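Local coordinates for protein multisubunit Na+/H+ antiporter, D subunit (Anoxybacillus flavithermus, PDB 6Z16) that probably helps exchange sodium ions for protons across the cell membrane as the D subunit of the multisubunit Mrp antiporter, at residues L192-N197 and L262-H266; G220-P224 and L278-T282; Q332-K337 and L378-G382; S360-Y366 and G436-V442. One frame throughout, in Å; residues are numbered along the deposited sequence.

In the fold
The four contacts range from the buried helix core to a loop edge; contacts 1 and 3 are buried, 2 and 4 partly so. Contact 3, nearest the centre of the chain, joins helices 320-351 and 367-381: leucine, methionine and the aliphatic part of a lysine meet, and a serine hydroxyl faces the thioether. Contact 2, about 19 Å away between centres, sets the break after helix 203-219 against helix 268-292 through a threonine hydroxyl. In peripheral contact 1 aliphatic side chains dominate, with a weak polar link at the rim. Contact 4, about 57 Å from contact 1 between centres, pairs two loops through aromatic rings and hydroxyls. Contacts 2 and 3 each sit at the break of a transmembrane helix.

Contact 1: L192-N197 and L262-H266; sequences LADRIN and LLFTH
Leu-263 turns one methyl toward the short helix 189-198, a case of helix 249-263 and the loop after it packing on a neighbouring helix within the bundle fold of complex I-like antiporter subunits. Its CD2 meets Leu-192 CD1 at 3.7 Å and Ala-193 CB at 3.8 Å, so the small alanine lets the two backbones come close, with CA atoms of Ala-193 and Leu-263 4.7 Å apart. One helical turn on from Leu-192, Ile-196 splits its branches: chi1 of -74° puts CG1 beside the backbone N and CG2 anti to it. At the rim the chemistry turns polar. Asn-197 turns its OD1 to the loop, the amide plane 53° from that of the poorly ordered His-266 ring, and His-266 ND1 donates a weak, bent hydrogen bond of 3.2 Å to Asn-197 OD1, which lies near the ring plane at its edge. Beyond the helix, Phe-264 lies in a loop and packs on Ala-209 and Phe-212 of helix 203-219. Leu-180 of helix 153-183 touches both Leu-192 and Ile-196. The two branches of Ile-196 end on different partners, CG2 3.5 Å from Leu-263 O and CD1 3.8 Å from Phe-264 CE1, meeting that ring obliquely.

Contact 2: G220-P224 and L278-T282; sequences GAIFP and LALGT
Phe-223 and Thr-282 make a loop-on-helix contact in which the extended break after helix 203-219 is laid along one side of the transmembrane helix 268-292. Its one direct hydrogen bond across the segments runs from Phe-223 N to Thr-282 OG1, 3.1 Å long and nearly straight, with an N-H...O angle of 165°. The same hydroxyl donates its own hydrogen bond to Leu-278 O, one turn back in its helix, and so both accepts and donates. That carbonyl already receives the helical bond from Thr-282 N, Leu-278 O lying 3.0 Å from it; the two donors reach the oxygen from opposite faces of its plane, the hydroxyl tilted 33° away from it. A loop amide without a helical partner is thereby satisfied by a helix side chain.

Apolar groups fill in around this bond. Ile-222 CG2 lies 3.9 Å from Leu-278 CB, and Leu-278 CD2 reaches Pro-224 CD at 3.8 Å. Phe-223 brings its CB to within 3.7 Å of Gly-281 C, where the helix has no side chain; with CG anti to the backbone N (chi1 179°), the ring then runs on past the glycine obliquely, and Pro-224 CB lies over the centre of one ring face. A cis peptide bond precedes Pro-224. Ile-222 also touches Val-308 and Ile-312 of helix 296-315, while Ser-623 of a neighbouring subunit packs on Pro-224. Helix 268-292 here packs on the break in a transmembrane helix that resumes at 229-234, and such an interrupted helix is a hallmark of the antiporter-like subunits shared with complex I.

Contact 3: Q332-K337 and L378-G382; sequences QDMVMK and LSLAG
Met-336 and Leu-380 hold the nearest CA atoms of the segments 332-337 and 378-382, 6.8 Å apart, and the side chains make the contact. Leu-380, with CG anti to the backbone N (chi1 -177°), sends CD1 across the gap. Leu-380 CD1 rests 3.8 Å from Met-336 CG and 3.7 Å from Lys-337 CE, between the root of one chain and the aliphatic run of the other, and the Lys-337 and Leu-380 side chains cross at about a right angle. Met-336 is bent at chi2 and again at chi3, which curls its thioether over Ser-379; Met-336 CE lies 3.3 Å from Ser-379 OG and SD lies at a similar distance. The serine hydroxyl is itself turned home, bonding to Ala-376 O and Ile-375 O of its own helix, so it meets the methionine as a packing surface.

In the antiporter-like fold, helix 367-381 is the first half of a broken transmembrane helix that resumes at 390-401. Gly-382, with positive phi, ends the first half. Gln-332 OE1 turns to the break, where it bonds to Ser-387 OG. Beside Leu-380, Lys-337 and Asp-333 form a buried salt bridge one turn apart, Lys-337 NZ meeting the syn lone pair of Asp-333 OD1 at 2.9 Å. Ala-307 of helix 296-315 touches both residues of this pair, and Asp-333 OD2 also faces Lys-250 NZ in a long, weak ion pair.

Contact 4: S360-Y366 and G436-V442; sequences SGLITSY and GFEQKQV
Phe-437 is the main bump of this loop-to-loop contact, its ring pushed into the hollow formed by the turn 360-366. Its CG lies between the backbone N and the carbonyl carbon (chi1 66°), which directs the ring to that turn. Leu-362 CD2 sits over one face of the Phe-437 ring, 3.6 Å from its centroid, in a CH-pi contact only 15° off the normal. Around the rim the backbone oxygens of Ser-360 and Gly-361 lie near the ring plane, Gly-361 O coming to 3.3 Å from Phe-437 CE1. Tyr-366 forms a second bump, reaching out between Phe-437 and the extended run 439-442. The Tyr-366 and Phe-437 side chains slide past each other in opposite directions, ring planes 49° apart, neither a stack nor edge-to-face. Tyr-366 OH donates a hydrogen bond of 2.6 Å to Lys-440 O, approaching from above the carbonyl plane. Gln-439 folds back alongside the tyrosine, and its OE1 takes a weak bond from Ser-365 OG at 3.2 Å. Val-442 CG1 comes near Tyr-366 CE1 more loosely, at 4.4 Å. Lys-434 makes a cation-pi contact with Phe-437. Tyr-366 is the N-cap residue of helix 367-381, so the contact ties the start of that helix to the connection between helices 405-429 and 446-461, while Ile-350 of helix 320-351 packs against Tyr-366, Phe-437 and Val-442 together.

Contact 1: L192-N197 and L262-H266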
loop_
_atom_site.group_PDB
_atom_site.type_symbol
_atom_site.label_atom_id
_atom_site.label_comp_id
_atom_site.label_asym_id
_atom_site.label_seq_id
_atom_site.Cartn_x
_atom_site.Cartn_y
_atom_site.Cartn_z
ATOM N N LEU D 192 3.365 -37.969 -42.570
ATOM C CA LEU D 192 2.328 -37.935 -43.591
ATOM C C LEU D 192 2.696 -38.769 -44.807
ATOM O O LEU D 192 1.794 -39.195 -45.520
ATOM C CB LEU D 192 1.971 -36.501 -44.006
ATOM C CG LEU D 192 2.774 -35.493 -44.815
ATOM C CD1 LEU D 192 2.460 -35.592 -46.269
ATOM C CD2 LEU D 192 2.447 -34.110 -44.334
ATOM N N ALA D 193 3.981 -39.051 -45.036
ATOM C CA ALA D 193 4.343 -40.038 -46.049
ATOM C C ALA D 193 3.858 -41.426 -45.656
ATOM O O ALA D 193 3.323 -42.167 -46.491
ATOM C CB ALA D 193 5.852 -40.036 -46.271
ATOM N N ASP D 194 3.998 -41.770 -44.374
ATOM C CA ASP D 194 3.472 -43.038 -43.871
ATOM C C ASP D 194 1.948 -43.077 -43.951
ATOM O O ASP D 194 1.357 -44.108 -44.302
ATOM C CB ASP D 194 3.946 -43.247 -42.433
ATOM C CG ASP D 194 3.761 -44.673 -41.943
ATOM O OD1 ASP D 194 3.292 -45.536 -42.712
ATOM O OD2 ASP D 194 4.093 -44.934 -40.768
ATOM N N ARG D 195 1.294 -41.953 -43.659
ATOM C CA ARG D 195 -0.165 -41.935 -43.692
ATOM C C ARG D 195 -0.711 -41.969 -45.114
ATOM O O ARG D 195 -1.739 -42.606 -45.361
ATOM C CB ARG D 195 -0.705 -40.721 -42.945
ATOM C CG ARG D 195 -0.643 -40.870 -41.444
ATOM C CD ARG D 195 -1.374 -39.748 -40.746
ATOM N NE ARG D 195 -1.490 -39.997 -39.317
ATOM C CZ ARG D 195 -2.161 -39.225 -38.480
ATOM N NH1 ARG D 195 -2.799 -38.160 -38.934
ATOM N NH2 ARG D 195 -2.220 -39.536 -37.199
ATOM N N ILE D 196 -0.056 -41.284 -46.055
ATOM C CA ILE D 196 -0.439 -41.367 -47.461
ATOM C C ILE D 196 -0.220 -42.778 -47.996
ATOM O O ILE D 196 -1.065 -43.316 -48.720
ATOM C CB ILE D 196 0.322 -40.305 -48.277
ATOM C CG1 ILE D 196 -0.243 -38.916 -48.014
ATOM C CG2 ILE D 196 0.295 -40.590 -49.757
ATOM C CD1 ILE D 196 0.571 -37.821 -48.640
ATOM N N ASN D 197 0.873 -43.432 -47.602
ATOM C CA ASN D 197 1.054 -44.819 -48.015
ATOM C C ASN D 197 0.121 -45.789 -47.296
ATOM O O ASN D 197 0.021 -46.944 -47.719
ATOM C CB ASN D 197 2.505 -45.244 -47.809
ATOM C CG ASN D 197 3.444 -44.572 -48.783
ATOM O OD1 ASN D 197 3.128 -44.423 -49.961
ATOM N ND2 ASN D 197 4.608 -44.162 -48.298
ATOM N N LEU D 262 9.226 -38.916 -51.947
ATOM C CA LEU D 262 8.911 -39.196 -50.553
ATOM C C LEU D 262 7.426 -39.378 -50.294
ATOM O O LEU D 262 7.028 -40.361 -49.658
ATOM C CB LEU D 262 9.454 -38.070 -49.666
ATOM C CG LEU D 262 9.171 -38.212 -48.176
ATOM C CD1 LEU D 262 9.777 -39.482 -47.631
ATOM C CD2 LEU D 262 9.727 -37.014 -47.472
ATOM N N LEU D 263 6.591 -38.457 -50.764
ATOM C CA LEU D 263 5.202 -38.406 -50.325
ATOM C C LEU D 263 4.294 -39.234 -51.227
ATOM O O LEU D 263 3.635 -40.170 -50.767
ATOM C CB LEU D 263 4.734 -36.950 -50.278
ATOM C CG LEU D 263 5.569 -36.049 -49.368
ATOM C CD1 LEU D 263 5.084 -34.612 -49.402
ATOM C CD2 LEU D 263 5.603 -36.591 -47.956
ATOM N N PHE D 264 4.262 -38.908 -52.514
ATOM C CA PHE D 264 3.287 -39.461 -53.444
ATOM C C PHE D 264 3.963 -40.539 -54.280
ATOM O O PHE D 264 4.637 -40.243 -55.268
ATOM C CB PHE D 264 2.704 -38.353 -54.310
ATOM C CG PHE D 264 2.066 -37.253 -53.520
ATOM C CD1 PHE D 264 0.844 -37.438 -52.902
ATOM C CD2 PHE D 264 2.688 -36.028 -53.400
ATOM C CE1 PHE D 264 0.266 -36.424 -52.167
ATOM C CE2 PHE D 264 2.111 -35.007 -52.669
ATOM C CZ PHE D 264 0.901 -35.209 -52.054
ATOM N N THR D 265 3.777 -41.795 -53.884
ATOM C CA THR D 265 4.337 -42.934 -54.598
ATOM C C THR D 265 3.288 -43.861 -55.193
ATOM O O THR D 265 3.538 -44.443 -56.247
ATOM C CB THR D 265 5.248 -43.764 -53.679
ATOM O OG1 THR D 265 4.477 -44.317 -52.609
ATOM C CG2 THR D 265 6.364 -42.903 -53.103
ATOM N N HIS D 266 2.138 -44.027 -54.545
ATOM C CA HIS D 266 1.044 -44.784 -55.136
ATOM C C HIS D 266 0.415 -44.013 -56.288
ATOM O O HIS D 266 0.375 -42.778 -56.282
ATOM C CB HIS D 266 -0.024 -45.094 -54.095
ATOM C CG HIS D 266 0.375 -46.142 -53.110
ATOM N ND1 HIS D 266 1.101 -45.859 -51.974
ATOM C CD2 HIS D 266 0.124 -47.471 -53.074
ATOM C CE1 HIS D 266 1.294 -46.973 -51.290
ATOM N NE2 HIS D 266 0.709 -47.964 -51.935
#

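Contact 2: G220-P224 and L278-T282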
loop_
_atom_site.group_PDB
_atom_site.type_symbol
_atom_site.label_atom_id
_atom_site.label_comp_id
_atom_site.label_asym_id
_atom_site.label_seq_id
_atom_site.Cartn_x
_atom_site.Cartn_y
_atom_site.Cartn_z
ATOM N N GLY D 220 9.663 -22.698 -59.331
ATOM C CA GLY D 220 10.656 -22.894 -60.365
ATOM C C GLY D 220 9.961 -23.089 -61.694
ATOM O O GLY D 220 9.140 -23.987 -61.840
ATOM N N ALA D 221 10.322 -22.258 -62.673
ATOM C CA ALA D 221 9.482 -21.990 -63.843
ATOM C C ALA D 221 9.351 -23.211 -64.750
ATOM O O ALA D 221 10.284 -23.563 -65.475
ATOM C CB ALA D 221 10.054 -20.817 -64.624
ATOM N N ILE D 222 8.180 -23.836 -64.714
ATOM C CA ILE D 222 7.813 -24.918 -65.612
ATOM C C ILE D 222 6.877 -24.322 -66.659
ATOM O O ILE D 222 6.274 -23.275 -66.452
ATOM C CB ILE D 222 7.142 -26.077 -64.821
ATOM C CG1 ILE D 222 8.001 -26.473 -63.632
ATOM C CG2 ILE D 222 6.971 -27.339 -65.629
ATOM C CD1 ILE D 222 9.376 -26.909 -63.989
ATOM N N PHE D 223 6.805 -24.941 -67.830
ATOM C CA PHE D 223 5.675 -24.694 -68.712
ATOM C C PHE D 223 4.438 -25.387 -68.140
ATOM O O PHE D 223 4.523 -26.537 -67.701
ATOM C CB PHE D 223 5.975 -25.220 -70.118
ATOM C CG PHE D 223 4.856 -25.026 -71.102
ATOM C CD1 PHE D 223 4.652 -23.795 -71.705
ATOM C CD2 PHE D 223 4.011 -26.078 -71.429
ATOM C CE1 PHE D 223 3.627 -23.614 -72.607
ATOM C CE2 PHE D 223 2.985 -25.902 -72.326
ATOM C CZ PHE D 223 2.792 -24.669 -72.918
ATOM N N PRO D 224 3.266 -24.728 -68.143
ATOM C CA PRO D 224 2.928 -23.374 -68.584
ATOM C C PRO D 224 2.821 -22.376 -67.439
ATOM O O PRO D 224 1.856 -21.624 -67.364
ATOM C CB PRO D 224 1.568 -23.565 -69.235
ATOM C CG PRO D 224 0.955 -24.632 -68.425
ATOM C CD PRO D 224 2.055 -25.552 -67.992
ATOM N N LEU D 278 4.995 -31.940 -69.041
ATOM C CA LEU D 278 5.344 -30.586 -68.613
ATOM C C LEU D 278 6.830 -30.304 -68.813
ATOM O O LEU D 278 7.212 -29.194 -69.208
ATOM C CB LEU D 278 4.953 -30.371 -67.151
ATOM C CG LEU D 278 3.467 -30.386 -66.793
ATOM C CD1 LEU D 278 3.288 -30.314 -65.294
ATOM C CD2 LEU D 278 2.704 -29.275 -67.486
ATOM N N ALA D 279 7.677 -31.314 -68.594
ATOM C CA ALA D 279 9.110 -31.151 -68.799
ATOM C C ALA D 279 9.459 -30.982 -70.270
ATOM O O ALA D 279 10.331 -30.170 -70.610
ATOM C CB ALA D 279 9.851 -32.346 -68.216
ATOM N N LEU D 280 8.805 -31.749 -71.153
ATOM C CA LEU D 280 9.045 -31.591 -72.589
ATOM C C LEU D 280 8.639 -30.206 -73.069
ATOM O O LEU D 280 9.375 -29.569 -73.836
ATOM C CB LEU D 280 8.300 -32.661 -73.383
ATOM C CG LEU D 280 8.782 -34.102 -73.238
ATOM C CD1 LEU D 280 7.881 -35.044 -74.017
ATOM C CD2 LEU D 280 10.228 -34.236 -73.676
ATOM N N GLY D 281 7.490 -29.709 -72.594
ATOM C CA GLY D 281 7.097 -28.348 -72.920
ATOM C C GLY D 281 8.055 -27.302 -72.389
ATOM O O GLY D 281 8.314 -26.296 -73.060
ATOM N N THR D 282 8.631 -27.545 -71.207
ATOM C CA THR D 282 9.581 -26.603 -70.616
ATOM C C THR D 282 10.864 -26.523 -71.435
ATOM O O THR D 282 11.377 -25.426 -71.702
ATOM C CB THR D 282 9.902 -27.024 -69.187
ATOM O OG1 THR D 282 8.684 -27.281 -68.485
ATOM C CG2 THR D 282 10.639 -25.918 -68.476
#

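Contact 3: Q332-K337 and L378-G382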
loop_
_atom_site.group_PDB
_atom_site.type_symbol
_atom_site.label_atom_id
_atom_site.label_comp_id
_atom_site.label_asym_id
_atom_site.label_seq_id
_atom_site.Cartn_x
_atom_site.Cartn_y
_atom_site.Cartn_z
ATOM N N GLN D 332 25.787 -28.964 -61.007
ATOM C CA GLN D 332 26.596 -28.223 -61.967
ATOM C C GLN D 332 25.807 -27.091 -62.608
ATOM O O GLN D 332 26.393 -26.069 -62.970
ATOM C CB GLN D 332 27.179 -29.159 -63.035
ATOM C CG GLN D 332 26.215 -29.736 -64.066
ATOM C CD GLN D 332 26.060 -28.848 -65.296
ATOM O OE1 GLN D 332 26.974 -28.111 -65.663
ATOM N NE2 GLN D 332 24.896 -28.904 -65.924
ATOM N N ASP D 333 24.479 -27.217 -62.703
ATOM C CA ASP D 333 23.713 -26.164 -63.348
ATOM C C ASP D 333 23.519 -24.961 -62.444
ATOM O O ASP D 333 23.508 -23.834 -62.947
ATOM C CB ASP D 333 22.368 -26.701 -63.819
ATOM C CG ASP D 333 21.620 -25.701 -64.664
ATOM O OD1 ASP D 333 22.093 -25.398 -65.779
ATOM O OD2 ASP D 333 20.550 -25.233 -64.231
ATOM N N MET D 334 23.376 -25.178 -61.128
ATOM C CA MET D 334 23.407 -24.064 -60.176
ATOM C C MET D 334 24.692 -23.256 -60.316
ATOM O O MET D 334 24.655 -22.026 -60.541
ATOM C CB MET D 334 23.287 -24.594 -58.749
ATOM C CG MET D 334 21.960 -25.213 -58.407
ATOM S SD MET D 334 21.983 -25.997 -56.792
ATOM C CE MET D 334 22.071 -24.566 -55.725
ATOM N N VAL D 335 25.837 -23.960 -60.245
ATOM C CA VAL D 335 27.141 -23.294 -60.331
ATOM C C VAL D 335 27.308 -22.585 -61.676
ATOM O O VAL D 335 27.750 -21.427 -61.741
ATOM C CB VAL D 335 28.265 -24.316 -60.081
ATOM C CG1 VAL D 335 29.624 -23.681 -60.266
ATOM C CG2 VAL D 335 28.142 -24.912 -58.692
ATOM N N MET D 336 26.853 -23.226 -62.752
ATOM C CA MET D 336 27.105 -22.733 -64.096
ATOM C C MET D 336 26.248 -21.521 -64.430
ATOM O O MET D 336 26.720 -20.594 -65.100
ATOM C CB MET D 336 26.859 -23.861 -65.093
ATOM C CG MET D 336 27.411 -23.610 -66.469
ATOM S SD MET D 336 29.188 -23.424 -66.352
ATOM C CE MET D 336 29.616 -25.055 -65.778
ATOM N N LYS D 337 24.994 -21.494 -63.968
ATOM C CA LYS D 337 24.156 -20.336 -64.257
ATOM C C LYS D 337 24.581 -19.118 -63.454
ATOM O O LYS D 337 24.535 -17.993 -63.985
ATOM C CB LYS D 337 22.687 -20.659 -64.015
ATOM C CG LYS D 337 22.194 -21.724 -64.947
ATOM C CD LYS D 337 22.178 -21.254 -66.377
ATOM C CE LYS D 337 21.977 -22.436 -67.281
ATOM N NZ LYS D 337 20.729 -23.144 -66.961
ATOM N N LEU D 378 31.158 -24.181 -73.470
ATOM C CA LEU D 378 31.286 -25.603 -73.773
ATOM C C LEU D 378 30.960 -26.474 -72.569
ATOM O O LEU D 378 30.531 -27.618 -72.736
ATOM C CB LEU D 378 32.689 -25.921 -74.272
ATOM C CG LEU D 378 33.156 -25.287 -75.571
ATOM C CD1 LEU D 378 34.573 -25.726 -75.810
ATOM C CD2 LEU D 378 32.265 -25.679 -76.722
ATOM N N SER D 379 31.152 -25.963 -71.355
ATOM C CA SER D 379 30.752 -26.718 -70.177
ATOM C C SER D 379 29.252 -26.660 -69.947
ATOM O O SER D 379 28.681 -27.594 -69.375
ATOM C CB SER D 379 31.493 -26.195 -68.955
ATOM O OG SER D 379 31.150 -24.846 -68.726
ATOM N N LEU D 380 28.609 -25.571 -70.371
ATOM C CA LEU D 380 27.155 -25.499 -70.318
ATOM C C LEU D 380 26.521 -26.496 -71.277
ATOM O O LEU D 380 25.522 -27.141 -70.935
ATOM C CB LEU D 380 26.689 -24.086 -70.651
ATOM C CG LEU D 380 25.176 -23.923 -70.551
ATOM C CD1 LEU D 380 24.736 -24.099 -69.113
ATOM C CD2 LEU D 380 24.688 -22.620 -71.124
ATOM N N ALA D 381 27.097 -26.638 -72.475
ATOM C CA ALA D 381 26.513 -27.523 -73.481
ATOM C C ALA D 381 26.572 -28.988 -73.065
ATOM O O ALA D 381 25.589 -29.717 -73.227
ATOM C CB ALA D 381 27.216 -27.339 -74.816
ATOM N N GLY D 382 27.701 -29.439 -72.523
ATOM C CA GLY D 382 27.828 -30.826 -72.117
ATOM C C GLY D 382 28.917 -31.603 -72.834
ATOM O O GLY D 382 28.791 -32.811 -73.040
#

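Contact 4: S360-Y366 and G436-V442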
loop_
_atom_site.group_PDB
_atom_site.type_symbol
_atom_site.label_atom_id
_atom_site.label_comp_id
_atom_site.label_asym_id
_atom_site.label_seq_id
_atom_site.Cartn_x
_atom_site.Cartn_y
_atom_site.Cartn_z
ATOM N N SER D 360 31.929 -5.967 -81.259
ATOM C CA SER D 360 32.697 -7.124 -81.694
ATOM C C SER D 360 34.172 -6.868 -81.434
ATOM O O SER D 360 34.613 -5.719 -81.373
ATOM C CB SER D 360 32.461 -7.430 -83.176
ATOM O OG SER D 360 32.913 -6.364 -83.991
ATOM N N GLY D 361 34.925 -7.950 -81.278
ATOM C CA GLY D 361 36.366 -7.851 -81.181
ATOM C C GLY D 361 36.909 -7.737 -79.773
ATOM O O GLY D 361 37.716 -6.849 -79.493
ATOM N N LEU D 362 36.498 -8.637 -78.883
ATOM C CA LEU D 362 36.931 -8.583 -77.496
ATOM C C LEU D 362 38.110 -9.496 -77.188
ATOM O O LEU D 362 38.753 -9.309 -76.151
ATOM C CB LEU D 362 35.775 -8.947 -76.560
ATOM C CG LEU D 362 34.514 -8.097 -76.400
ATOM C CD1 LEU D 362 33.522 -8.865 -75.561
ATOM C CD2 LEU D 362 34.806 -6.780 -75.748
ATOM N N ILE D 363 38.395 -10.481 -78.045
ATOM C CA ILE D 363 39.574 -11.331 -77.884
ATOM C C ILE D 363 40.856 -10.525 -78.040
ATOM O O ILE D 363 41.834 -10.752 -77.317
ATOM C CB ILE D 363 39.493 -12.516 -78.873
ATOM C CG1 ILE D 363 38.448 -13.517 -78.411
ATOM C CG2 ILE D 363 40.820 -13.231 -79.050
ATOM C CD1 ILE D 363 38.790 -14.156 -77.105
ATOM N N THR D 364 40.856 -9.523 -78.920
ATOM C CA THR D 364 42.045 -8.704 -79.124
ATOM C C THR D 364 42.371 -7.804 -77.937
ATOM O O THR D 364 43.459 -7.224 -77.911
ATOM C CB THR D 364 41.885 -7.831 -80.366
ATOM O OG1 THR D 364 40.852 -6.864 -80.143
ATOM C CG2 THR D 364 41.499 -8.677 -81.547
ATOM N N SER D 365 41.467 -7.670 -76.968
ATOM C CA SER D 365 41.697 -6.837 -75.801
ATOM C C SER D 365 41.446 -7.535 -74.478
ATOM O O SER D 365 41.969 -7.072 -73.460
ATOM C CB SER D 365 40.820 -5.581 -75.863
ATOM O OG SER D 365 41.170 -4.785 -76.977
ATOM N N TYR D 366 40.672 -8.615 -74.444
ATOM C CA TYR D 366 40.351 -9.311 -73.196
ATOM C C TYR D 366 40.453 -10.815 -73.421
ATOM O O TYR D 366 39.438 -11.515 -73.501
ATOM C CB TYR D 366 38.957 -8.915 -72.704
ATOM C CG TYR D 366 38.804 -7.428 -72.475
ATOM C CD1 TYR D 366 39.247 -6.832 -71.308
ATOM C CD2 TYR D 366 38.242 -6.619 -73.447
ATOM C CE1 TYR D 366 39.126 -5.475 -71.114
ATOM C CE2 TYR D 366 38.123 -5.265 -73.267
ATOM C CZ TYR D 366 38.561 -4.699 -72.099
ATOM O OH TYR D 366 38.431 -3.349 -71.918
ATOM N N GLY D 436 32.837 -1.809 -81.119
ATOM C CA GLY D 436 31.746 -1.447 -80.236
ATOM C C GLY D 436 32.087 -0.763 -78.932
ATOM O O GLY D 436 31.262 -0.033 -78.379
ATOM N N PHE D 437 33.297 -0.976 -78.434
ATOM C CA PHE D 437 33.637 -0.662 -77.058
ATOM C C PHE D 437 34.886 0.206 -77.028
ATOM O O PHE D 437 35.514 0.471 -78.054
ATOM C CB PHE D 437 33.814 -1.952 -76.245
ATOM C CG PHE D 437 34.993 -2.796 -76.665
ATOM C CD1 PHE D 437 34.913 -3.647 -77.758
ATOM C CD2 PHE D 437 36.155 -2.797 -75.917
ATOM C CE1 PHE D 437 35.987 -4.420 -78.135
ATOM C CE2 PHE D 437 37.226 -3.584 -76.280
ATOM C CZ PHE D 437 37.139 -4.396 -77.389
ATOM N N GLU D 438 35.229 0.665 -75.830
ATOM C CA GLU D 438 36.412 1.472 -75.582
ATOM C C GLU D 438 37.223 0.771 -74.504
ATOM O O GLU D 438 36.651 0.116 -73.628
ATOM C CB GLU D 438 36.019 2.899 -75.159
ATOM C CG GLU D 438 37.168 3.865 -74.914
ATOM C CD GLU D 438 37.946 4.195 -76.167
ATOM O OE1 GLU D 438 37.360 4.150 -77.269
ATOM O OE2 GLU D 438 39.150 4.503 -76.050
ATOM N N GLN D 439 38.551 0.880 -74.591
ATOM C CA GLN D 439 39.445 0.120 -73.726
ATOM C C GLN D 439 39.322 0.559 -72.273
ATOM O O GLN D 439 39.610 1.709 -71.930
ATOM C CB GLN D 439 40.886 0.273 -74.202
ATOM C CG GLN D 439 41.885 -0.552 -73.419
ATOM C CD GLN D 439 41.679 -2.038 -73.610
ATOM O OE1 GLN D 439 41.380 -2.495 -74.710
ATOM N NE2 GLN D 439 41.854 -2.803 -72.540
ATOM N N LYS D 440 38.891 -0.370 -71.425
ATOM C CA LYS D 440 38.657 -0.105 -70.014
ATOM C C LYS D 440 39.186 -1.297 -69.238
ATOM O O LYS D 440 38.744 -2.425 -69.468
ATOM C CB LYS D 440 37.163 0.116 -69.740
ATOM C CG LYS D 440 36.801 0.558 -68.320
ATOM C CD LYS D 440 36.343 -0.593 -67.426
ATOM C CE LYS D 440 34.989 -1.117 -67.833
ATOM N NZ LYS D 440 34.542 -2.209 -66.925
ATOM N N GLN D 441 40.123 -1.050 -68.331
ATOM C CA GLN D 441 40.724 -2.121 -67.549
ATOM C C GLN D 441 39.721 -2.648 -66.535
ATOM O O GLN D 441 39.268 -1.905 -65.659
ATOM C CB GLN D 441 41.978 -1.624 -66.834
ATOM C CG GLN D 441 43.140 -1.241 -67.740
ATOM C CD GLN D 441 43.036 0.178 -68.270
ATOM O OE1 GLN D 441 42.272 0.992 -67.751
ATOM N NE2 GLN D 441 43.807 0.480 -69.308
ATOM N N VAL D 442 39.368 -3.920 -66.648
ATOM C CA VAL D 442 38.571 -4.552 -65.611
ATOM C C VAL D 442 39.461 -4.871 -64.417
ATOM O O VAL D 442 40.690 -4.901 -64.515
ATOM C CB VAL D 442 37.871 -5.815 -66.137
ATOM C CG1 VAL D 442 36.936 -5.456 -67.254
ATOM C CG2 VAL D 442 38.889 -6.823 -66.606
#